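Long-range contacts in CghA (Chaetomium globosum, PDB 6KBC), which is a two-domain, strand-rich protein of the calycin clan that holds the ligand WK1 in a pocket: residues Thr89-His94 and Leu196-Asp201; Ile81-Ser86 and Lys212-Gly217. All coordinates share one frame; numbering follows the deposited sequence.

Contacts 1 and 2 are a worked example of two crossings between the same two pairs of antiparallel strands, with their centres about 9 Å apart. Strands 77-85 and 90-96 are antiparallel neighbours, as are 181-200 and 210-216, and one pair crosses the other almost at right angles in the N-terminal domain. Each contact is built on a tryptophan of the first pair that gives its indole N-H to a backbone carbonyl of the second. The two crossings are joined through the main chain, with Lys212 N 2.7 Å from Phe198 O. The other face of the 77-85/90-96 hairpin serves WK1: His94 of contact 1 and Asn82 of contact 2 reach its carboxylate, and Ser92 OG lies 2.5 Å from Asn82 OD1.

Contact 1 of 2, residues Thr89-His94 and Leu196-Asp201; sequences TVWSQH and LTFHID. With WK1 ((2S)-3-[(2S,4E)-4-[[(1R,2S,4aR,6S,8R,8aS)-2-[(E)-but-2-en-2-yl]-6,8-dimethyl-1,2,4a,5,6,7,8,8a-octahydronaphthalen-1-yl]-oxidanyl-methylidene]-3,5-bis(oxidanylidene)pyrrolidin-2-yl]-2-methyl-2-oxidanyl-propanoic acid), chain B.
Trp91 meets Phe198, His199 and Ile200 where strand 90-94 crosses strand 196-200 at 88°, a near-orthogonal crossing of two antiparallel pairs consistent with calycin beta-barrel architecture. With CG anti to the backbone N (chi1 -170°), the indole is carried out from CB toward the second strand. CB itself touches Phe198 CD2 at 4.2 Å, and CG lies 3.7 Å from the same atom. CD1 packs 3.8 Å from Ile200 CD1, the end of a branch arriving obliquely. At NE1 the contact turns polar: its N-H goes to His199 O at 3.1 Å, bent to 152°. That oxygen sits at the indole edge near the ring plane, although the donor stands above the carbonyl plane of His199. Further round, CD2 comes within 3.4 Å of Phe198 CD2 and CE3 within 3.7 Å of Phe198 CE2. These approaches belong to a T-shaped stack, the phenyl edge against the indole face, to which Phe198 CB adds a CH-pi contact over the five-membered ring. Gln93 CG covers the rim of the opposite face. On the ligand face of the hairpin, His94 NE2 donates to WK1 O at 2.6 Å, while Arg78 bonds to His94 ND1. The chemistry implies a buried indole whose polar N-H is satisfied by a backbone carbonyl while its face packs on apolar groups; the phenyl edge and the N-H bond would restrict turning about chi1 and chi2.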
ATOM      1  N   THR A  89      -0.998  -1.520  21.619  1.00 30.11           N
ATOM      2  CA  THR A  89       0.096  -0.618  21.306  1.00 26.87           C
ATOM      3  C   THR A  89       0.124  -0.311  19.817  1.00 23.58           C
ATOM      4  O   THR A  89      -0.023  -1.201  18.977  1.00 28.29           O
ATOM      5  CB  THR A  89       1.441  -1.209  21.717  1.00 30.87           C
ATOM      6  OG1 THR A  89       1.362  -1.715  23.051  1.00 30.19           O
ATOM      7  CG2 THR A  89       2.506  -0.138  21.651  1.00 29.74           C
ATOM      8  N   VAL A  90       0.298   0.964  19.491  1.00 24.01           N
ATOM      9  CA  VAL A  90       0.561   1.370  18.122  1.00 26.62           C
ATOM     10  C   VAL A  90       1.766   2.294  18.147  1.00 29.27           C
ATOM     11  O   VAL A  90       2.052   2.958  19.148  1.00 31.28           O
ATOM     12  CB  VAL A  90      -0.659   2.051  17.462  1.00 28.29           C
ATOM     13  CG1 VAL A  90      -1.846   1.081  17.420  1.00 23.93           C
ATOM     14  CG2 VAL A  90      -1.010   3.328  18.206  1.00 29.11           C
ATOM     15  N   TRP A  91       2.481   2.326  17.032  1.00 25.85           N
ATOM     16  CA  TRP A  91       3.720   3.074  16.924  1.00 28.04           C
ATOM     17  C   TRP A  91       3.794   3.625  15.515  1.00 31.35           C
ATOM     18  O   TRP A  91       3.766   2.859  14.545  1.00 31.30           O
ATOM     19  CB  TRP A  91       4.919   2.172  17.221  1.00 28.15           C
ATOM     20  CG  TRP A  91       6.231   2.867  17.376  1.00 33.69           C
ATOM     21  CD1 TRP A  91       6.837   3.233  18.549  1.00 34.13           C
ATOM     22  CD2 TRP A  91       7.130   3.246  16.324  1.00 33.39           C
ATOM     23  NE1 TRP A  91       8.052   3.824  18.287  1.00 34.75           N
ATOM     24  CE2 TRP A  91       8.259   3.836  16.931  1.00 34.86           C
ATOM     25  CE3 TRP A  91       7.091   3.143  14.929  1.00 30.13           C
ATOM     26  CZ2 TRP A  91       9.336   4.328  16.188  1.00 36.55           C
ATOM     27  CZ3 TRP A  91       8.164   3.624  14.193  1.00 35.29           C
ATOM     28  CH2 TRP A  91       9.274   4.209  14.825  1.00 35.14           C
ATOM     29  N   SER A  92       3.880   4.945  15.406  1.00 28.80           N
ATOM     30  CA  SER A  92       3.880   5.620  14.120  1.00 32.42           C
ATOM     31  C   SER A  92       4.919   6.717  14.169  1.00 31.16           C
ATOM     32  O   SER A  92       4.834   7.614  15.011  1.00 34.31           O
ATOM     33  CB  SER A  92       2.498   6.207  13.788  1.00 30.01           C
ATOM     34  OG  SER A  92       1.515   5.184  13.679  1.00 32.05           O
ATOM     35  N   GLN A  93       5.888   6.649  13.271  1.00 34.39           N
ATOM     36  CA  GLN A  93       6.862   7.718  13.156  1.00 38.66           C
ATOM     37  C   GLN A  93       7.316   7.805  11.712  1.00 35.65           C
ATOM     38  O   GLN A  93       7.294   6.814  10.976  1.00 30.61           O
ATOM     39  CB  GLN A  93       8.073   7.493  14.068  1.00 34.69           C
ATOM     40  CG  GLN A  93       7.829   7.757  15.536  1.00 41.57           C
ATOM     41  CD  GLN A  93       9.117   7.713  16.327  1.00 45.65           C
ATOM     42  OE1 GLN A  93      10.196   7.953  15.780  1.00 49.15           O
ATOM     43  NE2 GLN A  93       9.017   7.400  17.616  1.00 44.21           N
ATOM     44  N   HIS A  94       7.715   9.007  11.321  1.00 32.96           N
ATOM     45  CA  HIS A  94       8.440   9.234  10.084  1.00 37.80           C
ATOM     46  C   HIS A  94       9.920   9.336  10.397  1.00 38.55           C
ATOM     47  O   HIS A  94      10.314  10.001  11.359  1.00 39.87           O
ATOM     48  CB  HIS A  94       7.980  10.520   9.403  1.00 38.53           C
ATOM     49  CG  HIS A  94       6.558  10.487   8.944  1.00 41.23           C
ATOM     50  ND1 HIS A  94       5.933  11.578   8.381  1.00 42.73           N
ATOM     51  CD2 HIS A  94       5.643   9.489   8.953  1.00 38.85           C
ATOM     52  CE1 HIS A  94       4.689  11.257   8.070  1.00 42.62           C
ATOM     53  NE2 HIS A  94       4.490   9.992   8.401  1.00 40.98           N
ATOM     54  N   LEU A 196      11.905  -6.761  15.029  1.00 31.50           N
ATOM     55  CA  LEU A 196      12.013  -5.323  15.152  1.00 31.28           C
ATOM     56  C   LEU A 196      11.985  -4.944  16.619  1.00 32.21           C
ATOM     57  O   LEU A 196      11.345  -5.614  17.434  1.00 29.98           O
ATOM     58  CB  LEU A 196      10.851  -4.606  14.414  1.00 31.28           C
ATOM     59  CG  LEU A 196      10.884  -4.592  12.885  1.00 32.50           C
ATOM     60  CD1 LEU A 196       9.518  -4.151  12.377  1.00 34.38           C
ATOM     61  CD2 LEU A 196      11.952  -3.649  12.378  1.00 30.49           C
ATOM     62  N   THR A 197      12.665  -3.845  16.938  1.00 30.42           N
ATOM     63  CA  THR A 197      12.637  -3.278  18.276  1.00 34.42           C
ATOM     64  C   THR A 197      12.242  -1.819  18.164  1.00 36.49           C
ATOM     65  O   THR A 197      12.874  -1.059  17.422  1.00 36.52           O
ATOM     66  CB  THR A 197      13.991  -3.424  18.982  1.00 35.32           C
ATOM     67  OG1 THR A 197      14.355  -4.804  18.993  1.00 35.41           O
ATOM     68  CG2 THR A 197      13.908  -2.919  20.413  1.00 39.52           C
ATOM     69  N   PHE A 198      11.183  -1.446  18.884  1.00 34.42           N
ATOM     70  CA  PHE A 198      10.639  -0.097  18.878  1.00 38.59           C
ATOM     71  C   PHE A 198      10.855   0.533  20.243  1.00 43.97           C
ATOM     72  O   PHE A 198      10.658  -0.117  21.276  1.00 42.36           O
ATOM     73  CB  PHE A 198       9.134  -0.088  18.588  1.00 32.80           C
ATOM     74  CG  PHE A 198       8.751  -0.683  17.262  1.00 33.39           C
ATOM     75  CD1 PHE A 198       8.691  -2.055  17.095  1.00 28.50           C
ATOM     76  CD2 PHE A 198       8.387   0.134  16.199  1.00 32.68           C
ATOM     77  CE1 PHE A 198       8.309  -2.606  15.885  1.00 27.53           C
ATOM     78  CE2 PHE A 198       8.011  -0.410  14.989  1.00 27.49           C
ATOM     79  CZ  PHE A 198       7.976  -1.783  14.832  1.00 29.35           C
ATOM     80  N   HIS A 199      11.228   1.802  20.251  1.00 41.13           N
ATOM     81  CA  HIS A 199      11.370   2.542  21.494  1.00 46.88           C
ATOM     82  C   HIS A 199      10.073   3.303  21.740  1.00 45.64           C
ATOM     83  O   HIS A 199       9.660   4.119  20.910  1.00 44.88           O
ATOM     84  CB  HIS A 199      12.604   3.445  21.440  1.00 48.46           C
ATOM     85  CG  HIS A 199      13.882   2.676  21.225  1.00 56.24           C
ATOM     86  ND1 HIS A 199      14.202   2.076  20.023  1.00 54.78           N
ATOM     87  CD2 HIS A 199      14.901   2.381  22.070  1.00 53.27           C
ATOM     88  CE1 HIS A 199      15.365   1.458  20.131  1.00 51.77           C
ATOM     89  NE2 HIS A 199      15.811   1.631  21.363  1.00 60.88           N
ATOM     90  N   ILE A 200       9.416   3.000  22.850  1.00 47.86           N
ATOM     91  CA  ILE A 200       8.117   3.637  23.200  1.00 50.95           C
ATOM     92  C   ILE A 200       8.383   4.765  24.195  1.00 56.62           C
ATOM     93  O   ILE A 200       9.021   4.507  25.215  1.00 59.05           O
ATOM     94  CB  ILE A 200       7.187   2.581  23.816  1.00 51.31           C
ATOM     95  CG1 ILE A 200       7.272   1.233  23.096  1.00 48.96           C
ATOM     96  CG2 ILE A 200       5.763   3.098  23.914  1.00 55.48           C
ATOM     97  CD1 ILE A 200       6.570   1.194  21.764  1.00 43.71           C
ATOM     98  N   ASP A 201       7.899   5.968  23.896  1.00 63.70           N
ATOM     99  CA  ASP A 201       8.075   7.113  24.823  1.00 65.53           C
ATOM    100  C   ASP A 201       7.352   6.826  26.144  1.00 61.90           C
ATOM    101  O   ASP A 201       6.118   6.825  26.131  1.00 61.53           O
ATOM    102  CB  ASP A 201       7.639   8.418  24.169  1.00 68.82           C
ATOM    103  CG  ASP A 201       8.565   8.878  23.059  1.00 75.40           C
ATOM    104  OD1 ASP A 201       9.330   8.039  22.551  1.00 74.80           O
ATOM    105  OD2 ASP A 201       8.513  10.072  22.710  1.00 76.70           O
TER
HETATM  106  O   WK1 B 501       2.073   9.191   8.075  1.00 42.02           O
HETATM  107  C17 WK1 B 501       1.858   8.017   7.917  1.00 40.34           C
HETATM  108  O1  WK1 B 501       2.384   7.173   8.586  1.00 35.21           O
HETATM  109  C19 WK1 B 501       0.910   7.570   6.880  1.00 35.90           C
HETATM  110  O2  WK1 B 501       0.256   8.625   6.262  1.00 39.32           O
HETATM  111  C18 WK1 B 501      -0.163   6.751   7.527  1.00 35.48           C
HETATM  112  C20 WK1 B 501       1.784   6.848   5.892  1.00 35.40           C
HETATM  113  C22 WK1 B 501       0.982   6.004   4.988  1.00 33.71           C
HETATM  114  N   WK1 B 501       1.682   5.103   4.092  1.00 34.23           N
HETATM  115  C21 WK1 B 501       1.157   5.190   2.875  1.00 36.07           C
HETATM  116  O5  WK1 B 501       1.586   4.462   1.871  1.00 32.29           O
HETATM  117  C23 WK1 B 501       0.052   6.663   4.099  1.00 41.42           C
HETATM  118  O4  WK1 B 501      -0.809   7.598   4.444  1.00 36.88           O
HETATM  119  C24 WK1 B 501       0.083   6.189   2.759  1.00 39.24           C
HETATM  120  C16 WK1 B 501      -0.752   6.624   1.645  1.00 39.12           C
HETATM  121  O3  WK1 B 501      -1.627   7.524   1.878  1.00 41.47           O
HETATM  122  C9  WK1 B 501      -0.676   5.944   0.342  1.00 38.30           C
HETATM  123  C8  WK1 B 501      -1.631   4.744   0.600  1.00 36.98           C
HETATM  124  C12 WK1 B 501      -1.602   4.054   1.948  1.00 35.88           C
HETATM  125  C13 WK1 B 501      -0.897   2.968   2.175  1.00 34.46           C
HETATM  126  C90 WK1 B 501      -0.884   2.316   3.515  1.00 36.67           C
HETATM  127  C14 WK1 B 501      -2.393   4.606   3.079  1.00 41.16           C
HETATM  128  C7  WK1 B 501      -3.066   5.117   0.380  1.00 39.80           C
HETATM  129  C6  WK1 B 501      -3.406   5.677  -0.750  1.00 38.20           C
HETATM  130  C3  WK1 B 501      -2.297   6.170  -1.623  1.00 38.41           C
HETATM  131  C4  WK1 B 501      -1.144   6.772  -0.846  1.00 40.09           C
HETATM  132  C5  WK1 B 501       0.003   6.943  -1.823  1.00 43.32           C
HETATM  133  C11 WK1 B 501       1.117   7.708  -1.179  1.00 41.11           C
HETATM  134  C2  WK1 B 501      -2.697   7.024  -2.798  1.00 38.30           C
HETATM  135  C1  WK1 B 501      -1.563   6.912  -3.766  1.00 38.08           C
HETATM  136  C10 WK1 B 501      -1.818   7.503  -5.113  1.00 40.88           C
HETATM  137  C   WK1 B 501      -0.378   7.585  -3.143  1.00 40.47           C
HETATM  138  O   HOH W   1      11.196   7.670  19.734  1.00 55.48           O

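Contact 2 of 2, residues Ile81-Ser86 and Lys212-Gly217; sequences INAAWS and KRMVLG. With WK1 ((2S)-3-[(2S,4E)-4-[[(1R,2S,4aR,6S,8R,8aS)-2-[(E)-but-2-en-2-yl]-6,8-dimethyl-1,2,4a,5,6,7,8,8a-octahydronaphthalen-1-yl]-oxidanyl-methylidene]-3,5-bis(oxidanylidene)pyrrolidin-2-yl]-2-methyl-2-oxidanyl-propanoic acid), chain B.
Trp85 lies sandwiched between Lys212 and Met214 in an orthogonal crossing of beta strands, consistent with the barrel architecture of the calycin clan, and the sandwich combines a cation-pi pair with a Met-aromatic contact. Strands 81-85 and 212-216 run at 85° to one another, and the ring of Trp85 projects between two side chains of the other strand.

Over one face runs the lysine, its chain sliding past the tryptophan in the opposite direction. Lys212 CD lies above the ring system, and CE makes a CH-pi contact 3.5 Å from the centroid of the five-membered ring. A bend at the last torsion (chi4 86°) lifts the ammonium group off the surface, leaving NZ 4.9 Å from the same centroid. The charge is shared with a stronger partner, for NZ forms a salt bridge with Asp87.

Between Lys212 and Met214 in sequence, Arg213 supplies its backbone carbonyl. Trp85 NE1 donates to Arg213 O at 2.8 Å; the oxygen lies near the indole plane, NE1 stands above the carbonyl plane, and the N-H...O angle is 161°. The guanidinium group of Arg213 leads elsewhere, to Asp195 and Leu196 O. Phe198 also pairs edge-to-face with Trp85.

On the ligand side of strand 81-85, Asn82 ND2 gives a hydrogen bond to WK1 O1 at 2.9 Å. Ala83 faces the other way, its CB 3.9 Å from Met214 CE.

Met214 closes the remaining face of the indole. Its chain is extended until a turn about the final torsion brings the methyl into a CH-pi contact with the six-membered ring, CE lying 3.6 Å from Trp85 CE2. SD is the more distant Met-aromatic partner, 5.3 Å from the centroid of the five-membered ring. Met214 CE also comes within 3.4 Å of Ala84 O.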
ATOM      1  N   ILE A  81       6.404   4.963   8.905  1.00 28.40           N
ATOM      2  CA  ILE A  81       6.332   3.659   9.551  1.00 29.55           C
ATOM      3  C   ILE A  81       5.123   3.602  10.466  1.00 25.36           C
ATOM      4  O   ILE A  81       4.874   4.529  11.243  1.00 27.91           O
ATOM      5  CB  ILE A  81       7.610   3.348  10.356  1.00 30.18           C
ATOM      6  CG1 ILE A  81       8.836   3.403   9.451  1.00 29.91           C
ATOM      7  CG2 ILE A  81       7.489   1.972  10.999  1.00 27.18           C
ATOM      8  CD1 ILE A  81      10.133   3.686  10.212  1.00 31.40           C
ATOM      9  N   ASN A  82       4.399   2.489  10.405  1.00 25.49           N
ATOM     10  CA  ASN A  82       3.302   2.248  11.328  1.00 26.82           C
ATOM     11  C   ASN A  82       3.383   0.816  11.827  1.00 23.53           C
ATOM     12  O   ASN A  82       3.633  -0.105  11.047  1.00 23.90           O
ATOM     13  CB  ASN A  82       1.948   2.490  10.662  1.00 23.59           C
ATOM     14  CG  ASN A  82       1.722   3.948  10.353  1.00 27.85           C
ATOM     15  OD1 ASN A  82       1.301   4.704  11.221  1.00 27.66           O
ATOM     16  ND2 ASN A  82       2.038   4.362   9.125  1.00 29.82           N
ATOM     17  N   ALA A  83       3.123   0.631  13.118  1.00 22.99           N
ATOM     18  CA  ALA A  83       3.201  -0.686  13.728  1.00 25.14           C
ATOM     19  C   ALA A  83       2.077  -0.824  14.739  1.00 24.57           C
ATOM     20  O   ALA A  83       1.724   0.149  15.413  1.00 25.04           O
ATOM     21  CB  ALA A  83       4.564  -0.901  14.415  1.00 23.05           C
ATOM     22  N   ALA A  84       1.515  -2.028  14.833  1.00 24.80           N
ATOM     23  CA  ALA A  84       0.411  -2.300  15.742  1.00 25.60           C
ATOM     24  C   ALA A  84       0.635  -3.641  16.422  1.00 25.15           C
ATOM     25  O   ALA A  84       1.133  -4.582  15.800  1.00 25.05           O
ATOM     26  CB  ALA A  84      -0.938  -2.309  15.007  1.00 24.81           C
ATOM     27  N   TRP A  85       0.253  -3.724  17.695  1.00 26.32           N
ATOM     28  CA  TRP A  85       0.294  -4.962  18.464  1.00 27.01           C
ATOM     29  C   TRP A  85      -1.107  -5.266  18.973  1.00 28.04           C
ATOM     30  O   TRP A  85      -1.861  -4.354  19.309  1.00 26.86           O
ATOM     31  CB  TRP A  85       1.222  -4.860  19.684  1.00 25.37           C
ATOM     32  CG  TRP A  85       2.692  -4.782  19.418  1.00 27.80           C
ATOM     33  CD1 TRP A  85       3.615  -5.785  19.599  1.00 24.09           C
ATOM     34  CD2 TRP A  85       3.428  -3.638  18.956  1.00 25.82           C
ATOM     35  NE1 TRP A  85       4.868  -5.332  19.268  1.00 26.37           N
ATOM     36  CE2 TRP A  85       4.786  -4.016  18.887  1.00 25.94           C
ATOM     37  CE3 TRP A  85       3.071  -2.332  18.598  1.00 26.62           C
ATOM     38  CZ2 TRP A  85       5.782  -3.140  18.464  1.00 25.30           C
ATOM     39  CZ3 TRP A  85       4.059  -1.463  18.177  1.00 23.59           C
ATOM     40  CH2 TRP A  85       5.406  -1.871  18.110  1.00 28.50           C
ATOM     41  N   SER A  86      -1.425  -6.557  19.084  1.00 27.17           N
ATOM     42  CA  SER A  86      -2.757  -6.958  19.532  1.00 34.02           C
ATOM     43  C   SER A  86      -3.093  -6.409  20.915  1.00 34.60           C
ATOM     44  O   SER A  86      -4.274  -6.286  21.251  1.00 31.25           O
ATOM     45  CB  SER A  86      -2.876  -8.485  19.546  1.00 28.48           C
ATOM     46  OG  SER A  86      -1.861  -9.062  20.352  1.00 42.17           O
ATOM     47  N   LYS A 212       9.978  -2.169  22.850  1.00 37.26           N
ATOM     48  CA  LYS A 212       8.967  -3.173  22.574  1.00 33.72           C
ATOM     49  C   LYS A 212       9.389  -3.929  21.332  1.00 31.10           C
ATOM     50  O   LYS A 212       9.885  -3.332  20.374  1.00 31.94           O
ATOM     51  CB  LYS A 212       7.568  -2.552  22.375  1.00 35.12           C
ATOM     52  CG  LYS A 212       6.418  -3.558  22.510  1.00 33.86           C
ATOM     53  CD  LYS A 212       5.061  -2.871  22.374  1.00 31.63           C
ATOM     54  CE  LYS A 212       3.891  -3.821  22.604  1.00 31.73           C
ATOM     55  NZ  LYS A 212       3.501  -3.969  24.047  1.00 34.46           N
ATOM     56  N   ARG A 213       9.193  -5.240  21.355  1.00 32.33           N
ATOM     57  CA  ARG A 213       9.604  -6.099  20.260  1.00 34.40           C
ATOM     58  C   ARG A 213       8.406  -6.476  19.404  1.00 30.10           C
ATOM     59  O   ARG A 213       7.282  -6.613  19.893  1.00 29.03           O
ATOM     60  CB  ARG A 213      10.267  -7.374  20.783  1.00 34.17           C
ATOM     61  CG  ARG A 213      11.528  -7.139  21.611  1.00 40.10           C
ATOM     62  CD  ARG A 213      12.778  -7.036  20.753  1.00 38.78           C
ATOM     63  NE  ARG A 213      13.368  -8.348  20.506  1.00 43.94           N
ATOM     64  CZ  ARG A 213      13.386  -8.942  19.314  1.00 44.86           C
ATOM     65  NH1 ARG A 213      12.866  -8.326  18.254  1.00 41.20           N
ATOM     66  NH2 ARG A 213      13.944 -10.140  19.169  1.00 47.90           N
ATOM     67  N   MET A 214       8.660  -6.649  18.113  1.00 31.98           N
ATOM     68  CA  MET A 214       7.717  -7.304  17.223  1.00 30.73           C
ATOM     69  C   MET A 214       8.469  -8.385  16.473  1.00 27.55           C
ATOM     70  O   MET A 214       9.379  -8.081  15.695  1.00 28.80           O
ATOM     71  CB  MET A 214       7.081  -6.322  16.239  1.00 25.83           C
ATOM     72  CG  MET A 214       6.023  -6.982  15.385  1.00 26.21           C
ATOM     73  SD  MET A 214       5.302  -5.783  14.240  1.00 26.21           S
ATOM     74  CE  MET A 214       4.459  -4.690  15.396  1.00 24.56           C
ATOM     75  N   VAL A 215       8.088  -9.637  16.703  1.00 27.91           N
ATOM     76  CA  VAL A 215       8.789 -10.779  16.141  1.00 28.24           C
ATOM     77  C   VAL A 215       7.763 -11.649  15.445  1.00 28.17           C
ATOM     78  O   VAL A 215       6.813 -12.124  16.080  1.00 30.71           O
ATOM     79  CB  VAL A 215       9.531 -11.603  17.207  1.00 30.11           C
ATOM     80  CG1 VAL A 215      10.103 -12.872  16.572  1.00 33.27           C
ATOM     81  CG2 VAL A 215      10.606 -10.793  17.874  1.00 33.28           C
ATOM     82  N   LEU A 216       7.952 -11.866  14.153  1.00 26.13           N
ATOM     83  CA  LEU A 216       7.138 -12.807  13.399  1.00 28.13           C
ATOM     84  C   LEU A 216       8.115 -13.694  12.650  1.00 28.64           C
ATOM     85  O   LEU A 216       8.832 -13.213  11.767  1.00 26.41           O
ATOM     86  CB  LEU A 216       6.185 -12.086  12.445  1.00 26.75           C
ATOM     87  CG  LEU A 216       5.186 -11.165  13.138  1.00 29.94           C
ATOM     88  CD1 LEU A 216       4.470 -10.289  12.113  1.00 27.48           C
ATOM     89  CD2 LEU A 216       4.193 -11.988  13.981  1.00 30.63           C
ATOM     90  N   GLY A 217       8.168 -14.968  13.028  1.00 29.79           N
ATOM     91  CA  GLY A 217       9.136 -15.883  12.474  1.00 29.09           C
ATOM     92  C   GLY A 217       8.681 -16.470  11.160  1.00 32.86           C
ATOM     93  O   GLY A 217       7.509 -16.361  10.747  1.00 31.93           O
TER
HETATM   94  O   WK1 B 501       2.073   9.191   8.075  1.00 42.02           O
HETATM   95  C17 WK1 B 501       1.858   8.017   7.917  1.00 40.34           C
HETATM   96  O1  WK1 B 501       2.384   7.173   8.586  1.00 35.21           O
HETATM   97  C19 WK1 B 501       0.910   7.570   6.880  1.00 35.90           C
HETATM   98  O2  WK1 B 501       0.256   8.625   6.262  1.00 39.32           O
HETATM   99  C18 WK1 B 501      -0.163   6.751   7.527  1.00 35.48           C
HETATM  100  C20 WK1 B 501       1.784   6.848   5.892  1.00 35.40           C
HETATM  101  C22 WK1 B 501       0.982   6.004   4.988  1.00 33.71           C
HETATM  102  N   WK1 B 501       1.682   5.103   4.092  1.00 34.23           N
HETATM  103  C21 WK1 B 501       1.157   5.190   2.875  1.00 36.07           C
HETATM  104  O5  WK1 B 501       1.586   4.462   1.871  1.00 32.29           O
HETATM  105  C23 WK1 B 501       0.052   6.663   4.099  1.00 41.42           C
HETATM  106  O4  WK1 B 501      -0.809   7.598   4.444  1.00 36.88           O
HETATM  107  C24 WK1 B 501       0.083   6.189   2.759  1.00 39.24           C
HETATM  108  C16 WK1 B 501      -0.752   6.624   1.645  1.00 39.12           C
HETATM  109  O3  WK1 B 501      -1.627   7.524   1.878  1.00 41.47           O
HETATM  110  C9  WK1 B 501      -0.676   5.944   0.342  1.00 38.30           C
HETATM  111  C8  WK1 B 501      -1.631   4.744   0.600  1.00 36.98           C
HETATM  112  C12 WK1 B 501      -1.602   4.054   1.948  1.00 35.88           C
HETATM  113  C13 WK1 B 501      -0.897   2.968   2.175  1.00 34.46           C
HETATM  114  C90 WK1 B 501      -0.884   2.316   3.515  1.00 36.67           C
HETATM  115  C14 WK1 B 501      -2.393   4.606   3.079  1.00 41.16           C
HETATM  116  C7  WK1 B 501      -3.066   5.117   0.380  1.00 39.80           C
HETATM  117  C6  WK1 B 501      -3.406   5.677  -0.750  1.00 38.20           C
HETATM  118  C3  WK1 B 501      -2.297   6.170  -1.623  1.00 38.41           C
HETATM  119  C4  WK1 B 501      -1.144   6.772  -0.846  1.00 40.09           C
HETATM  120  C5  WK1 B 501       0.003   6.943  -1.823  1.00 43.32           C
HETATM  121  C11 WK1 B 501       1.117   7.708  -1.179  1.00 41.11           C
HETATM  122  C2  WK1 B 501      -2.697   7.024  -2.798  1.00 38.30           C
HETATM  123  C1  WK1 B 501      -1.563   6.912  -3.766  1.00 38.08           C
HETATM  124  C10 WK1 B 501      -1.818   7.503  -5.113  1.00 40.88           C
HETATM  125  C   WK1 B 501      -0.378   7.585  -3.143  1.00 40.47           C